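Geranyltranstransferase (Agrobacterium tumefaciens, PDB 2H8O) probably makes farnesyl diphosphate by joining geranyl diphosphate to isopentenyl diphosphate, as a member of the polyprenyl synthetase family. Local coordinates at residues 72-86 with 136-150. Sequence-based numbering, arbitrary orientation.
Sequences NLLEAMRHGVLNGGK and RRGQPTVHRKFDEAT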
loop_
_atom_site.group_PDB
_atom_site.type_symbol
_atom_site.label_atom_id
_atom_site.label_comp_id
_atom_site.label_asym_id
_atom_site.label_seq_id
_atom_site.Cartn_x
_atom_site.Cartn_y
_atom_site.Cartn_z
ATOM N N ASN A 72 -18.846 7.614 -2.241
ATOM C CA ASN A 72 -18.120 8.848 -2.558
ATOM C C ASN A 72 -16.621 8.581 -2.723
ATOM O O ASN A 72 -15.992 9.020 -3.684
ATOM C CB ASN A 72 -18.355 9.934 -1.504
ATOM C CG ASN A 72 -17.767 11.263 -1.909
ATOM O OD1 ASN A 72 -18.266 11.923 -2.829
ATOM N ND2 ASN A 72 -16.674 11.654 -1.252
ATOM N N LEU A 73 -16.050 7.837 -1.786
ATOM C CA LEU A 73 -14.632 7.467 -1.892
ATOM C C LEU A 73 -14.364 6.654 -3.162
ATOM O O LEU A 73 -13.378 6.868 -3.866
ATOM C CB LEU A 73 -14.199 6.684 -0.659
ATOM C CG LEU A 73 -12.728 6.248 -0.661
ATOM C CD1 LEU A 73 -11.804 7.451 -0.829
ATOM C CD2 LEU A 73 -12.423 5.459 0.623
ATOM N N LEU A 74 -15.245 5.710 -3.462
ATOM C CA LEU A 74 -15.117 4.910 -4.674
ATOM C C LEU A 74 -15.182 5.784 -5.931
ATOM O O LEU A 74 -14.409 5.614 -6.842
ATOM C CB LEU A 74 -16.179 3.802 -4.666
ATOM C CG LEU A 74 -16.085 2.664 -5.665
ATOM C CD1 LEU A 74 -14.750 1.976 -5.554
ATOM C CD2 LEU A 74 -17.249 1.676 -5.462
ATOM N N GLU A 75 -16.090 6.756 -5.971
ATOM C CA GLU A 75 -16.138 7.704 -7.099
ATOM C C GLU A 75 -14.816 8.477 -7.256
ATOM O O GLU A 75 -14.366 8.721 -8.371
ATOM C CB GLU A 75 -17.313 8.673 -6.912
ATOM C CG GLU A 75 -18.668 8.038 -7.153
ATOM C CD GLU A 75 -19.826 8.978 -6.874
ATOM O OE1 GLU A 75 -19.592 10.176 -6.582
ATOM O OE2 GLU A 75 -21.003 8.517 -6.942
ATOM N N ALA A 76 -14.217 8.865 -6.135
ATOM C CA ALA A 76 -12.946 9.593 -6.143
ATOM C C ALA A 76 -11.826 8.729 -6.705
ATOM O O ALA A 76 -10.987 9.209 -7.486
ATOM C CB ALA A 76 -12.603 10.102 -4.728
ATOM N N MET A 77 -11.811 7.450 -6.303
ATOM C CA MET A 77 -10.859 6.476 -6.840
ATOM C C MET A 77 -11.037 6.347 -8.356
ATOM O O MET A 77 -10.063 6.372 -9.091
ATOM C CB MET A 77 -10.998 5.099 -6.168
ATOM C CG MET A 77 -10.713 5.082 -4.650
ATOM S SD MET A 77 -11.228 3.533 -3.769
ATOM C CE MET A 77 -10.027 2.362 -4.470
ATOM N N ARG A 78 -12.274 6.169 -8.817
ATOM C CA ARG A 78 -12.540 6.085 -10.246
ATOM C C ARG A 78 -12.078 7.337 -10.989
ATOM O O ARG A 78 -11.520 7.245 -12.098
ATOM C CB ARG A 78 -14.016 5.861 -10.505
ATOM C CG ARG A 78 -14.571 4.520 -10.066
ATOM C CD ARG A 78 -16.079 4.508 -10.232
ATOM N NE ARG A 78 -16.665 3.284 -9.694
ATOM C CZ ARG A 78 -17.841 3.203 -9.082
ATOM N NH1 ARG A 78 -18.267 2.026 -8.642
ATOM N NH2 ARG A 78 -18.615 4.284 -8.919
ATOM N N HIS A 79 -12.300 8.503 -10.384
ATOM C CA HIS A 79 -11.876 9.763 -10.987
ATOM C C HIS A 79 -10.353 9.781 -11.128
ATOM O O HIS A 79 -9.814 10.192 -12.156
ATOM C CB HIS A 79 -12.359 10.970 -10.179
ATOM C CG HIS A 79 -12.181 12.271 -10.905
ATOM N ND1 HIS A 79 -12.987 12.648 -11.956
ATOM C CD2 HIS A 79 -11.258 13.255 -10.766
ATOM C CE1 HIS A 79 -12.586 13.822 -12.414
ATOM N NE2 HIS A 79 -11.545 14.216 -11.702
ATOM N N GLY A 80 -9.660 9.318 -10.094
ATOM C CA GLY A 80 -8.207 9.261 -10.116
ATOM C C GLY A 80 -7.694 8.365 -11.225
ATOM O O GLY A 80 -6.719 8.681 -11.909
ATOM N N VAL A 81 -8.368 7.238 -11.422
ATOM C CA VAL A 81 -8.013 6.303 -12.495
ATOM C C VAL A 81 -8.368 6.875 -13.881
ATOM O O VAL A 81 -7.582 6.765 -14.817
ATOM C CB VAL A 81 -8.634 4.922 -12.260
ATOM C CG1 VAL A 81 -8.405 3.994 -13.436
ATOM C CG2 VAL A 81 -8.046 4.280 -11.003
ATOM N N LEU A 82 -9.517 7.514 -14.000
ATOM C CA LEU A 82 -9.921 8.162 -15.254
ATOM C C LEU A 82 -8.866 9.135 -15.772
ATOM O O LEU A 82 -8.597 9.179 -16.976
ATOM C CB LEU A 82 -11.240 8.921 -15.049
ATOM C CG LEU A 82 -11.822 9.492 -16.338
ATOM C CD1 LEU A 82 -12.307 8.362 -17.213
ATOM C CD2 LEU A 82 -12.946 10.448 -15.976
ATOM N N ASN A 83 -8.255 9.884 -14.853
ATOM C CA ASN A 83 -7.249 10.920 -15.171
ATOM C C ASN A 83 -5.816 10.427 -15.346
ATOM O O ASN A 83 -4.902 11.252 -15.481
ATOM C CB ASN A 83 -7.164 11.948 -14.029
ATOM C CG ASN A 83 -8.383 12.835 -13.909
ATOM O OD1 ASN A 83 -8.577 13.476 -12.855
ATOM N ND2 ASN A 83 -9.198 12.908 -14.960
ATOM N N GLY A 84 -5.602 9.111 -15.299
ATOM C CA GLY A 84 -4.267 8.532 -15.199
ATOM C C GLY A 84 -3.381 8.530 -16.418
ATOM O O GLY A 84 -2.159 8.290 -16.298
ATOM N N GLY A 85 -3.971 8.792 -17.586
ATOM C CA GLY A 85 -3.204 8.896 -18.828
ATOM C C GLY A 85 -3.350 7.724 -19.776
ATOM O O GLY A 85 -4.368 7.044 -19.793
ATOM N N LYS A 86 -2.293 7.490 -20.555
ATOM C CA LYS A 86 -2.357 6.616 -21.714
ATOM C C LYS A 86 -2.058 5.124 -21.436
ATOM O O LYS A 86 -2.058 4.314 -22.368
ATOM C CB LYS A 86 -1.402 7.143 -22.796
ATOM C CG LYS A 86 -1.756 8.554 -23.300
ATOM C CD LYS A 86 -3.242 8.733 -23.572
ATOM C CE LYS A 86 -3.529 9.912 -24.503
ATOM N NZ LYS A 86 -3.328 9.546 -25.944
ATOM N N ARG A 136 -5.791 18.071 -14.235
ATOM C CA ARG A 136 -5.006 16.974 -14.788
ATOM C C ARG A 136 -5.715 16.491 -16.041
ATOM O O ARG A 136 -6.889 16.126 -15.991
ATOM C CB ARG A 136 -4.852 15.833 -13.776
ATOM C CG ARG A 136 -4.145 14.604 -14.341
ATOM C CD ARG A 136 -3.757 13.619 -13.249
ATOM N NE ARG A 136 -2.651 14.125 -12.449
ATOM C CZ ARG A 136 -1.388 14.147 -12.860
ATOM N NH1 ARG A 136 -1.051 13.677 -14.057
ATOM N NH2 ARG A 136 -0.440 14.643 -12.070
ATOM N N ARG A 137 -4.987 16.509 -17.152
ATOM C CA ARG A 137 -5.509 16.153 -18.466
ATOM C C ARG A 137 -6.847 16.826 -18.741
ATOM O O ARG A 137 -7.808 16.172 -19.138
ATOM C CB ARG A 137 -5.615 14.632 -18.599
ATOM C CG ARG A 137 -4.279 13.938 -18.424
ATOM C CD ARG A 137 -4.282 12.536 -19.009
ATOM N NE ARG A 137 -3.013 12.248 -19.677
ATOM C CZ ARG A 137 -2.747 12.493 -20.962
ATOM N NH1 ARG A 137 -3.660 13.027 -21.779
ATOM N NH2 ARG A 137 -1.546 12.191 -21.443
ATOM N N GLY A 138 -6.900 18.134 -18.508
ATOM C CA GLY A 138 -8.103 18.918 -18.767
ATOM C C GLY A 138 -9.262 18.765 -17.783
ATOM O O GLY A 138 -10.262 19.470 -17.921
ATOM N N GLN A 139 -9.140 17.868 -16.796
ATOM C CA GLN A 139 -10.197 17.625 -15.812
ATOM C C GLN A 139 -9.770 18.102 -14.420
ATOM O O GLN A 139 -8.579 18.166 -14.125
ATOM C CB GLN A 139 -10.506 16.128 -15.736
ATOM C CG GLN A 139 -11.157 15.526 -16.996
ATOM C CD GLN A 139 -12.648 15.218 -16.835
ATOM O OE1 GLN A 139 -13.209 15.265 -15.730
ATOM N NE2 GLN A 139 -13.301 14.910 -17.959
ATOM N N PRO A 140 -10.737 18.380 -13.541
ATOM C CA PRO A 140 -10.371 18.744 -12.179
ATOM C C PRO A 140 -9.616 17.593 -11.524
ATOM O O PRO A 140 -9.891 16.429 -11.785
ATOM C CB PRO A 140 -11.718 18.967 -11.482
ATOM C CG PRO A 140 -12.709 18.257 -12.339
ATOM C CD PRO A 140 -12.197 18.324 -13.718
ATOM N N THR A 141 -8.642 17.937 -10.708
ATOM C CA THR A 141 -7.965 16.939 -9.912
ATOM C C THR A 141 -8.904 16.415 -8.819
ATOM O O THR A 141 -9.936 16.986 -8.523
ATOM C CB THR A 141 -6.681 17.508 -9.317
ATOM O OG1 THR A 141 -6.958 18.773 -8.732
ATOM C CG2 THR A 141 -5.612 17.687 -10.397
ATOM N N VAL A 142 -8.535 15.292 -8.212
ATOM C CA VAL A 142 -9.438 14.649 -7.266
ATOM C C VAL A 142 -9.768 15.562 -6.089
ATOM O O VAL A 142 -10.924 15.614 -5.673
ATOM C CB VAL A 142 -8.900 13.266 -6.791
ATOM C CG1 VAL A 142 -9.758 12.701 -5.661
ATOM C CG2 VAL A 142 -8.853 12.309 -7.963
ATOM N N HIS A 143 -8.788 16.300 -5.564
ATOM C CA HIS A 143 -9.054 17.160 -4.388
ATOM C C HIS A 143 -9.943 18.354 -4.738
ATOM O O HIS A 143 -10.636 18.881 -3.872
ATOM C CB HIS A 143 -7.769 17.638 -3.676
ATOM C CG HIS A 143 -6.863 18.449 -4.538
ATOM N ND1 HIS A 143 -5.975 17.863 -5.411
ATOM C CD2 HIS A 143 -6.711 19.792 -4.685
ATOM C CE1 HIS A 143 -5.312 18.805 -6.055
ATOM N NE2 HIS A 143 -5.735 19.983 -5.637
ATOM N N ARG A 144 -9.927 18.754 -6.004
ATOM C CA ARG A 144 -10.792 19.839 -6.494
ATOM C C ARG A 144 -12.222 19.364 -6.726
ATOM O O ARG A 144 -13.169 20.042 -6.325
ATOM C CB ARG A 144 -10.207 20.442 -7.770
ATOM C CG ARG A 144 -8.874 21.115 -7.540
ATOM C CD ARG A 144 -9.038 22.500 -7.002
ATOM N NE ARG A 144 -9.633 23.355 -8.024
ATOM C CZ ARG A 144 -9.959 24.633 -7.856
ATOM N NH1 ARG A 144 -9.750 25.240 -6.689
ATOM N NH2 ARG A 144 -10.499 25.306 -8.862
ATOM N N LYS A 145 -12.393 18.208 -7.357
ATOM C CA LYS A 145 -13.729 17.653 -7.601
ATOM C C LYS A 145 -14.416 17.148 -6.314
ATOM O O LYS A 145 -15.643 17.254 -6.160
ATOM C CB LYS A 145 -13.641 16.535 -8.647
ATOM C CG LYS A 145 -14.977 15.904 -9.007
ATOM C CD LYS A 145 -14.863 15.043 -10.253
ATOM C CE LYS A 145 -16.239 14.485 -10.668
ATOM N NZ LYS A 145 -17.111 15.492 -11.342
ATOM N N PHE A 146 -13.622 16.612 -5.391
ATOM C CA PHE A 146 -14.101 16.129 -4.099
ATOM C C PHE A 146 -13.569 17.085 -3.032
ATOM O O PHE A 146 -14.018 18.235 -2.946
ATOM C CB PHE A 146 -13.682 14.654 -3.899
ATOM C CG PHE A 146 -14.270 13.743 -4.945
ATOM C CD1 PHE A 146 -15.474 13.097 -4.728
ATOM C CD2 PHE A 146 -13.658 13.611 -6.184
ATOM C CE1 PHE A 146 -16.043 12.304 -5.718
ATOM C CE2 PHE A 146 -14.217 12.817 -7.175
ATOM C CZ PHE A 146 -15.412 12.157 -6.935
ATOM N N ASP A 147 -12.628 16.625 -2.220
ATOM C CA ASP A 147 -11.903 17.488 -1.293
ATOM C C ASP A 147 -10.559 16.839 -0.966
ATOM O O ASP A 147 -10.280 15.714 -1.410
ATOM C CB ASP A 147 -12.722 17.828 -0.039
ATOM C CG ASP A 147 -13.141 16.619 0.785
ATOM O OD1 ASP A 147 -12.491 15.557 0.773
ATOM O OD2 ASP A 147 -14.125 16.767 1.530
ATOM N N GLU A 148 -9.721 17.549 -0.207
ATOM C CA GLU A 148 -8.364 17.054 0.056
ATOM C C GLU A 148 -8.396 15.735 0.852
ATOM O O GLU A 148 -7.675 14.808 0.520
ATOM C CB GLU A 148 -7.507 18.097 0.780
ATOM C CG GLU A 148 -7.051 19.232 -0.114
ATOM C CD GLU A 148 -6.176 20.233 0.606
ATOM O OE1 GLU A 148 -5.329 19.828 1.419
ATOM O OE2 GLU A 148 -6.336 21.435 0.330
ATOM N N ALA A 149 -9.228 15.644 1.895
ATOM C CA ALA A 149 -9.362 14.401 2.673
ATOM C C ALA A 149 -9.702 13.186 1.787
ATOM O O ALA A 149 -9.091 12.115 1.882
ATOM C CB ALA A 149 -10.446 14.575 3.747
ATOM N N THR A 150 -10.711 13.367 0.948
ATOM C CA THR A 150 -11.131 12.317 0.055
ATOM C C THR A 150 -10.026 11.969 -0.930
ATOM O O THR A 150 -9.854 10.800 -1.253
ATOM C CB THR A 150 -12.434 12.703 -0.676
ATOM O OG1 THR A 150 -13.445 13.007 0.297
ATOM C CG2 THR A 150 -12.943 11.582 -1.539
HETATM O O HOH W 1 -15.496 10.284 0.849
HETATM O O HOH W 2 -2.295 11.869 -16.084
HETATM O O HOH W 3 -0.137 9.343 -20.458
#
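H79 and P140 share the one direct hydrogen bond between helix 71-82 and the segment 136-150: H79 NE2 gives its N-H to P140 O at 2.8 Å, nearly straight (167°) and in the plane of the imidazole. With CG anti to the backbone N (chi1 -169°), the ring reaches from the helix down to the carbonyl. The CD methylene of K145 lies over one face of the H79 ring, 3.5 Å from the centroid in a CH-pi contact, while N83 ND2 lies above the rim of the opposite face; V142 CG2 fits at the edge. Thus bond and packing together fix the ring's rotation. One helical turn earlier, in the tight apolar part of the contact, A76 CB sits almost over the centre of the F146 ring, 3.8 Å from its centroid. The same methyl meets T150 CG2 at 3.5 Å and also touches V142 CG1. In this mainly helical polyprenyl synthase fold, 136-150 lies in the connection from helix 104-125 to helix 148-167: a two-stranded hairpin turning through a type I' turn at R136-Q139, a short helix 142-145, then helix 148-167, whose start D147 caps by accepting from T150 N. From N83 onward packing is looser, side chains resting on backbone and waters bridging in part. R136 CD lies against N83 O, and a water bridges N83 O and R136 NH1, while R136 NE forms a salt bridge with D126. The exposed R137 runs past G85, R137 NE 3.5 Å from G85 CA, and another water accepts from K86 N and, weakly, from R137 NH2. At the far end, N72 OD1 meets the F146 edge, and N72 ND2 donates to a water.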